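Local structure of phosphoglycerate dehydrogenase (Lactobacillus plantarum, 3EVT) at residues 196-201 / 224-229; 250-255 / 276-281; 137-142 / 160-165. The protein probably catalyses the NAD-dependent oxidation of 3-phospho-D-glycerate to 3-phosphohydroxypyruvate, the entry step of the phosphorylated route to serine. All coordinates share one frame; numbering follows the deposited sequence.

Contact 1: 196-201 / 224-229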
loop_
_atom_site.group_PDB
_atom_site.type_symbol
_atom_site.label_atom_id
_atom_site.label_comp_id
_atom_site.label_asym_id
_atom_site.label_seq_id
_atom_site.Cartn_x
_atom_site.Cartn_y
_atom_site.Cartn_z
ATOM N N VAL A 196 7.995 7.989 11.932
ATOM C CA VAL A 196 6.962 7.295 12.627
ATOM C C VAL A 196 7.481 6.840 13.990
ATOM O O VAL A 196 8.480 6.142 14.087
ATOM C CB VAL A 196 6.395 6.105 11.759
ATOM C CG1 VAL A 196 5.364 5.256 12.567
ATOM C CG2 VAL A 196 5.736 6.693 10.408
ATOM N N ASN A 197 6.795 7.260 15.048
ATOM C CA ASN A 197 7.056 6.688 16.355
ATOM C C ASN A 197 6.160 5.496 16.627
ATOM O O ASN A 197 4.974 5.658 16.664
ATOM C CB ASN A 197 6.815 7.680 17.485
ATOM C CG ASN A 197 7.085 7.033 18.833
ATOM O OD1 ASN A 197 8.079 6.334 18.955
ATOM N ND2 ASN A 197 6.170 7.154 19.792
ATOM N N ALA A 198 6.744 4.314 16.837
ATOM C CA ALA A 198 5.996 3.151 17.271
ATOM C C ALA A 198 6.658 2.543 18.524
ATOM O O ALA A 198 6.573 1.347 18.765
ATOM C CB ALA A 198 5.941 2.094 16.117
ATOM N N LEU A 199 7.360 3.337 19.320
ATOM C CA LEU A 199 8.044 2.799 20.512
ATOM C C LEU A 199 7.138 2.614 21.720
ATOM O O LEU A 199 6.092 3.293 21.856
ATOM C CB LEU A 199 9.142 3.741 20.948
ATOM C CG LEU A 199 10.267 3.912 19.967
ATOM C CD1 LEU A 199 11.041 5.207 20.316
ATOM C CD2 LEU A 199 11.156 2.697 19.978
ATOM N N PRO A 200 7.578 1.743 22.648
ATOM C CA PRO A 200 6.985 1.736 23.966
ATOM C C PRO A 200 7.508 2.936 24.773
ATOM O O PRO A 200 8.622 3.474 24.491
ATOM C CB PRO A 200 7.515 0.426 24.565
ATOM C CG PRO A 200 8.911 0.372 24.047
ATOM C CD PRO A 200 8.768 0.856 22.590
ATOM N N LEU A 201 6.707 3.369 25.752
ATOM C CA LEU A 201 7.181 4.377 26.697
ATOM C C LEU A 201 8.164 3.797 27.700
ATOM O O LEU A 201 7.862 2.810 28.387
ATOM C CB LEU A 201 6.043 5.018 27.475
ATOM C CG LEU A 201 6.243 6.385 28.163
ATOM C CD1 LEU A 201 7.145 7.369 27.441
ATOM C CD2 LEU A 201 4.860 6.989 28.344
ATOM N N ILE A 224 4.546 11.140 12.622
ATOM C CA ILE A 224 3.373 10.345 12.947
ATOM C C ILE A 224 3.582 9.610 14.242
ATOM O O ILE A 224 4.563 8.897 14.380
ATOM C CB ILE A 224 3.017 9.341 11.820
ATOM C CG1 ILE A 224 2.698 10.108 10.511
ATOM C CG2 ILE A 224 1.809 8.465 12.276
ATOM C CD1 ILE A 224 3.162 9.463 9.314
ATOM N N ASN A 225 2.652 9.742 15.184
ATOM C CA ASN A 225 2.812 9.071 16.484
ATOM C C ASN A 225 1.762 8.008 16.716
ATOM O O ASN A 225 0.585 8.297 16.900
ATOM C CB ASN A 225 2.787 10.063 17.680
ATOM C CG ASN A 225 3.273 9.407 18.961
ATOM O OD1 ASN A 225 3.707 8.248 18.938
ATOM N ND2 ASN A 225 3.224 10.133 20.074
ATOM N N ILE A 226 2.189 6.760 16.718
ATOM C CA ILE A 226 1.295 5.664 17.032
ATOM C C ILE A 226 1.976 4.908 18.175
ATOM O O ILE A 226 1.734 3.740 18.381
ATOM C CB ILE A 226 1.083 4.730 15.819
ATOM C CG1 ILE A 226 2.423 4.418 15.148
ATOM C CG2 ILE A 226 0.102 5.336 14.802
ATOM C CD1 ILE A 226 2.468 3.085 14.467
ATOM N N GLY A 227 2.867 5.577 18.902
ATOM C CA GLY A 227 3.536 4.962 20.060
ATOM C C GLY A 227 2.670 5.347 21.233
ATOM O O GLY A 227 1.523 4.892 21.307
ATOM N N ARG A 228 3.198 6.202 22.119
ATOM C CA ARG A 228 2.456 6.734 23.270
ATOM C C ARG A 228 2.522 8.233 23.277
ATOM O O ARG A 228 3.470 8.832 22.776
ATOM C CB ARG A 228 3.074 6.260 24.586
ATOM C CG ARG A 228 3.711 4.927 24.494
ATOM C CD ARG A 228 2.905 3.934 25.276
ATOM N NE ARG A 228 1.628 3.739 24.630
ATOM C CZ ARG A 228 0.448 3.891 25.223
ATOM N NH1 ARG A 228 0.374 4.225 26.512
ATOM N NH2 ARG A 228 -0.661 3.692 24.517
ATOM N N GLY A 229 1.507 8.863 23.843
ATOM C CA GLY A 229 1.434 10.312 23.857
ATOM C C GLY A 229 2.705 11.037 24.259
ATOM O O GLY A 229 3.231 11.838 23.485
HETATM O O HOH W 1 6.213 6.011 22.572
#

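Contact 2: 250-255 / 276-281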
loop_
_atom_site.group_PDB
_atom_site.type_symbol
_atom_site.label_atom_id
_atom_site.label_comp_id
_atom_site.label_asym_id
_atom_site.label_seq_id
_atom_site.Cartn_x
_atom_site.Cartn_y
_atom_site.Cartn_z
ATOM N N ALA A 250 0.488 13.577 12.435
ATOM C CA ALA A 250 -0.733 12.807 12.676
ATOM C C ALA A 250 -0.527 12.133 13.996
ATOM O O ALA A 250 0.397 11.344 14.165
ATOM C CB ALA A 250 -0.990 11.779 11.566
ATOM N N LEU A 251 -1.357 12.467 14.963
ATOM C CA LEU A 251 -1.155 11.837 16.269
ATOM C C LEU A 251 -2.364 10.980 16.579
ATOM O O LEU A 251 -3.469 11.485 16.640
ATOM C CB LEU A 251 -0.948 12.889 17.359
ATOM C CG LEU A 251 -0.049 14.057 17.008
ATOM C CD1 LEU A 251 -0.237 15.162 18.107
ATOM C CD2 LEU A 251 1.452 13.563 16.849
ATOM N N ASP A 252 -2.140 9.691 16.775
ATOM C CA ASP A 252 -3.222 8.808 17.181
ATOM C C ASP A 252 -3.229 8.616 18.688
ATOM O O ASP A 252 -4.120 7.952 19.213
ATOM C CB ASP A 252 -3.090 7.423 16.531
ATOM C CG ASP A 252 -4.328 6.562 16.753
ATOM O OD1 ASP A 252 -5.461 7.032 16.487
ATOM O OD2 ASP A 252 -4.175 5.401 17.162
ATOM N N VAL A 253 -2.195 9.163 19.340
ATOM C CA VAL A 253 -2.047 9.232 20.791
ATOM C C VAL A 253 -1.542 10.630 21.149
ATOM O O VAL A 253 -0.866 11.305 20.347
ATOM C CB VAL A 253 -1.059 8.202 21.325
ATOM C CG1 VAL A 253 -1.586 6.784 21.145
ATOM C CG2 VAL A 253 0.289 8.375 20.662
ATOM N N THR A 254 -1.896 11.082 22.344
ATOM C CA THR A 254 -1.589 12.442 22.769
ATOM C C THR A 254 -1.186 12.466 24.257
ATOM O O THR A 254 -1.404 11.482 24.988
ATOM C CB THR A 254 -2.754 13.414 22.440
ATOM O OG1 THR A 254 -3.960 13.034 23.152
ATOM C CG2 THR A 254 -3.025 13.343 20.952
ATOM N N GLU A 255 -0.516 13.554 24.657
ATOM C CA GLU A 255 -0.279 13.893 26.075
ATOM C C GLU A 255 -0.815 15.294 26.352
ATOM O O GLU A 255 -0.209 16.275 25.924
ATOM C CB GLU A 255 1.194 13.924 26.351
ATOM C CG GLU A 255 1.536 14.534 27.655
ATOM C CD GLU A 255 3.028 14.453 27.916
ATOM O OE1 GLU A 255 3.816 15.057 27.156
ATOM O OE2 GLU A 255 3.417 13.756 28.876
ATOM N N HIS A 276 -6.877 7.577 19.237
ATOM C CA HIS A 276 -6.314 6.257 19.574
ATOM C C HIS A 276 -7.033 5.090 18.891
ATOM O O HIS A 276 -7.270 4.030 19.518
ATOM C CB HIS A 276 -6.299 6.017 21.094
ATOM C CG HIS A 276 -5.152 5.166 21.563
ATOM N ND1 HIS A 276 -4.455 5.428 22.728
ATOM C CD2 HIS A 276 -4.578 4.058 21.025
ATOM C CE1 HIS A 276 -3.501 4.522 22.885
ATOM N NE2 HIS A 276 -3.556 3.678 21.866
ATOM N N ILE A 277 -7.391 5.262 17.624
ATOM C CA ILE A 277 -8.093 4.196 16.929
ATOM C C ILE A 277 -7.222 3.216 16.165
ATOM O O ILE A 277 -7.719 2.174 15.726
ATOM C CB ILE A 277 -9.088 4.740 15.919
ATOM C CG1 ILE A 277 -8.422 5.837 15.088
ATOM C CG2 ILE A 277 -10.351 5.233 16.626
ATOM C CD1 ILE A 277 -9.307 6.363 14.000
ATOM N N SER A 278 -5.944 3.524 15.970
ATOM C CA SER A 278 -5.190 2.830 14.901
ATOM C C SER A 278 -5.148 1.326 15.078
ATOM O O SER A 278 -5.090 0.588 14.096
ATOM C CB SER A 278 -3.751 3.364 14.757
ATOM O OG SER A 278 -2.989 3.092 15.920
ATOM N N GLY A 279 -5.146 0.878 16.326
ATOM C CA GLY A 279 -4.985 -0.550 16.600
ATOM C C GLY A 279 -6.281 -1.342 16.802
ATOM O O GLY A 279 -6.233 -2.593 16.937
ATOM N N GLN A 280 -7.419 -0.638 16.854
ATOM C CA GLN A 280 -8.730 -1.296 16.993
ATOM C C GLN A 280 -9.069 -2.169 15.782
ATOM O O GLN A 280 -9.131 -1.682 14.636
ATOM C CB GLN A 280 -9.833 -0.268 17.178
ATOM C CG GLN A 280 -9.561 0.690 18.297
ATOM C CD GLN A 280 -10.796 1.433 18.751
ATOM O OE1 GLN A 280 -11.575 1.952 17.942
ATOM N NE2 GLN A 280 -10.982 1.493 20.060
ATOM N N ILE A 281 -9.268 -3.461 16.025
ATOM C CA ILE A 281 -9.628 -4.378 14.948
ATOM C C ILE A 281 -10.945 -4.998 15.270
ATOM O O ILE A 281 -11.399 -4.954 16.418
ATOM C CB ILE A 281 -8.612 -5.520 14.761
ATOM C CG1 ILE A 281 -8.297 -6.204 16.095
ATOM C CG2 ILE A 281 -7.330 -5.005 14.150
ATOM C CD1 ILE A 281 -7.313 -7.345 15.928
#

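Contact 3: 137-142 / 160-165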
loop_
_atom_site.group_PDB
_atom_site.type_symbol
_atom_site.label_atom_id
_atom_site.label_comp_id
_atom_site.label_asym_id
_atom_site.label_seq_id
_atom_site.Cartn_x
_atom_site.Cartn_y
_atom_site.Cartn_z
ATOM N N GLY A 137 9.479 6.189 -3.689
ATOM C CA GLY A 137 10.661 7.022 -3.817
ATOM C C GLY A 137 11.020 7.821 -2.571
ATOM O O GLY A 137 12.072 8.412 -2.557
ATOM N N GLN A 138 10.164 7.857 -1.541
ATOM C CA GLN A 138 10.448 8.659 -0.333
ATOM C C GLN A 138 11.021 7.811 0.826
ATOM O O GLN A 138 11.046 6.552 0.756
ATOM C CB GLN A 138 9.225 9.518 0.086
ATOM C CG GLN A 138 8.648 10.411 -1.031
ATOM C CD GLN A 138 7.853 11.654 -0.503
ATOM O OE1 GLN A 138 8.360 12.396 0.354
ATOM N NE2 GLN A 138 6.606 11.880 -1.022
ATOM N N GLN A 139 11.557 8.498 1.842
ATOM C CA GLN A 139 12.190 7.832 2.979
ATOM C C GLN A 139 11.282 7.838 4.177
ATOM O O GLN A 139 10.788 8.872 4.607
ATOM C CB GLN A 139 13.476 8.514 3.437
ATOM C CG GLN A 139 14.391 8.920 2.357
ATOM C CD GLN A 139 15.351 7.823 2.024
ATOM O OE1 GLN A 139 15.867 7.744 0.894
ATOM N NE2 GLN A 139 15.593 6.943 3.004
ATOM N N LEU A 140 11.092 6.658 4.726
ATOM C CA LEU A 140 10.348 6.455 5.946
ATOM C C LEU A 140 11.348 6.033 7.050
ATOM O O LEU A 140 12.015 5.020 6.940
ATOM C CB LEU A 140 9.325 5.351 5.702
ATOM C CG LEU A 140 8.520 4.859 6.902
ATOM C CD1 LEU A 140 7.789 6.046 7.505
ATOM C CD2 LEU A 140 7.525 3.730 6.545
ATOM N N LEU A 141 11.398 6.810 8.121
ATOM C CA LEU A 141 12.141 6.460 9.314
ATOM C C LEU A 141 11.191 5.980 10.436
ATOM O O LEU A 141 10.334 6.737 10.930
ATOM C CB LEU A 141 12.961 7.699 9.758
ATOM C CG LEU A 141 13.748 7.500 11.084
ATOM C CD1 LEU A 141 14.767 6.329 10.992
ATOM C CD2 LEU A 141 14.442 8.812 11.436
ATOM N N ILE A 142 11.327 4.725 10.854
ATOM C CA ILE A 142 10.476 4.178 11.953
ATOM C C ILE A 142 11.310 3.835 13.201
ATOM O O ILE A 142 12.284 3.110 13.116
ATOM C CB ILE A 142 9.733 2.863 11.529
ATOM C CG1 ILE A 142 9.076 3.007 10.133
ATOM C CG2 ILE A 142 8.719 2.371 12.634
ATOM C CD1 ILE A 142 8.648 1.604 9.488
ATOM N N GLY A 160 7.270 1.090 -2.601
ATOM C CA GLY A 160 8.420 1.785 -3.141
ATOM C C GLY A 160 9.100 2.725 -2.186
ATOM O O GLY A 160 9.977 3.472 -2.591
ATOM N N MET A 161 8.709 2.711 -0.900
ATOM C CA MET A 161 9.410 3.583 0.080
ATOM C C MET A 161 10.783 2.999 0.482
ATOM O O MET A 161 10.995 1.792 0.463
ATOM C CB MET A 161 8.560 3.862 1.317
ATOM C CG MET A 161 7.129 4.494 1.075
ATOM S SD MET A 161 6.414 5.101 2.645
ATOM C CE MET A 161 7.075 6.748 2.573
ATOM N N HIS A 162 11.739 3.873 0.767
ATOM C CA HIS A 162 12.965 3.432 1.436
ATOM C C HIS A 162 12.809 3.481 3.000
ATOM O O HIS A 162 12.535 4.521 3.609
ATOM C CB HIS A 162 14.186 4.230 0.978
ATOM C CG HIS A 162 15.466 3.714 1.546
ATOM N ND1 HIS A 162 16.065 2.554 1.099
ATOM C CD2 HIS A 162 16.265 4.192 2.529
ATOM C CE1 HIS A 162 17.179 2.339 1.777
ATOM N NE2 HIS A 162 17.313 3.309 2.665
ATOM N N VAL A 163 12.995 2.336 3.621
ATOM C CA VAL A 163 12.638 2.194 5.037
ATOM C C VAL A 163 13.830 1.928 5.972
ATOM O O VAL A 163 14.556 0.937 5.864
ATOM C CB VAL A 163 11.553 1.122 5.245
ATOM C CG1 VAL A 163 10.935 1.303 6.593
ATOM C CG2 VAL A 163 10.480 1.225 4.151
ATOM N N ILE A 164 13.976 2.846 6.909
ATOM C CA ILE A 164 14.993 2.775 7.939
ATOM C C ILE A 164 14.338 2.698 9.296
ATOM O O ILE A 164 13.398 3.464 9.574
ATOM C CB ILE A 164 15.829 4.069 7.934
ATOM C CG1 ILE A 164 16.349 4.334 6.521
ATOM C CG2 ILE A 164 16.954 3.992 9.000
ATOM C CD1 ILE A 164 17.411 5.394 6.488
ATOM N N GLY A 165 14.850 1.798 10.133
ATOM C CA GLY A 165 14.308 1.569 11.483
ATOM C C GLY A 165 15.275 1.855 12.638
ATOM O O GLY A 165 16.474 1.706 12.505
#

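Contact 1: 196-201 / 224-229
Val196 and Asn197 pair in parallel with Ile224 and Asn225 at the carboxyl ends of strands 194-197 and 222-225, neighbours in one sheet, and the contact runs on into the loops that leave them. Two backbone bonds finish the ladder: Asn197 N donates to Ile224 O at 2.8 Å and Ile226 N to Asn197 O at 3.0 Å. Where the strands stop, two asparagine amides take over. Both carry CG opposite the backbone N (chi1 179° and -167°), which lays them side by side on one face of the sheet with their amide planes 48° apart. Asn197 ND2, with its partner close to its own amide plane, bonds Asn225 OD1 at 2.8 Å from above that carbonyl. Gly227 N reaches the same oxygen from the opposite face, giving it two donors. Each asparagine also forms an Asx turn, Asn197 OD1 accepting from Leu199 N and Asn225 OD1 from Gly227 N, while Asn225 ND2 holds Arg228 O at 3.0 Å. A water joins both loops, accepting from Asn197 ND2 and Arg228 N and donating to Leu199 O. Gly227 CA lies 3.4 Å from Asn197 ND2, in a spot where a CB would collide. On the face of Val196 and Ile224, Val196 CG2 meets Ile224 CD1 at 3.9 Å, and Val196 CG1 meets Ile226 CG1 from the loop just beyond, all beside helix 93-110; farther along the loops Leu201 CB rests on Arg228 CG at 3.8 Å. Parallel neighbours joined through a helix as a beta-alpha-beta unit are characteristic of the Rossmann fold, whose cofactor generally binds along the sheet's carboxyl edge.

Contact 2: 250-255 / 276-281
Asp252, just past the end of strand 248-251, puts its carboxylate against the backbone of Ile277 and Ser278, an example of one buried acid organising a loop. With CG opposite the backbone N (chi1 -170°), the side chain extends straight to the start of the type I turn that runs from Ile277 to Gln280. The two oxygens divide the work. OD1 takes Ile277 N at 2.9 Å through its syn lone pair, and Thr274 OG1, outside the two segments, bonds the same oxygen. OD2 is gripped twice by one residue: Ser278 N comes in on the syn side at 2.8 Å, well out of the carboxylate plane, and Ser278 OG stands above the same face at 2.9 Å. The serine manages this because its OG sits between its own backbone N and carbonyl carbon (chi1 65°), bringing hydroxyl and N-H round to a single acceptor. With an alanine in place of Asp252, the N-H groups of Ile277 and Ser278 would probably lose their carboxylate acceptor and the turn become freer to shift. Beside this polar cluster lies an apolar touch: Val253 CG1 covers one face of the His276 imidazole, 3.6 Å from the ring centroid, a CH-pi contact displaced toward the ring's rim. Glu257 OE2 hydrogen-bonds His276 ND1, which is likely to limit the ring's rotation, and Arg228 packs against it. Strand 248-251 runs between strands 222-225 and 271-273, and the loop leaves the latter on its way to helix 284-302. Ser278 touches Ser101 of helix 93-110, while Trp126 and Arg111 of the second subunit pack on His276 and Ile277 respectively.

Contact 3: 137-142 / 160-165
Leu140 and Val163 lie at the middle of a parallel pairing between strands 139-143 and 162-167, where the side chains of Leu140, Ile142 and Val163 are buried and closely packed. Leu140 bonds its neighbour strand in both directions, Leu140 N to His162 O at 2.8 Å and Ile164 N to Leu140 O at 2.9 Å, the latter almost straight at 174°. His162 N to Gln138 O and Ile142 N to Ile164 O extend the ladder. On the face of Leu140, aliphatic groups close up: Ile142 CD1 crosses Val163 CG1 at 3.7 Å, Leu140 CD2 runs alongside the same methyl at 4.2 Å, and Met161 CE comes to Leu140 CB. The reverse face is still apolar at Leu141 CD1 and Ile164 CG2, 3.8 Å apart, but becomes looser and partly exposed towards the strand starts. There the Gln139 amide and the His162 ring point the same way, their planes 61° apart; the modelled gap between them is doubtful, and His162 instead bonds Glu178 through NE2 and stacks on His177. At the open end Gly137 N donates to Gly160 O at 3.0 Å, Gly160 being the C-prime residue of the Schellman motif that ends helix 147-158. That helix packs over the Leu140 face through Leu152, Ala153 and Ala156, with Met106 of helix 93-110 beside it, while strands 194-197 and 178-181 flank the pair.

Contacts 1 and 3 join neighbouring strands through beta-alpha-beta units of one seven-stranded sheet, and they meet where Val196 N bonds Leu141 O; their centres lie about 17 Å apart. Contact 2 involves the same sheet but ties a strand end to a loop. It is the most buried of the three yet the smallest in area, and depends on a carboxylate, whereas contact 3 relies on backbone ladder and aliphatic packing, with polar groups left to its partly exposed edge. Contact 1 is intermediate, with ladder and apolar face giving way to amides and a water. Contacts 1 and 2 touch through backbone bonds of Asn225 to Ala250 and Asp252; contacts 2 and 3 do not meet.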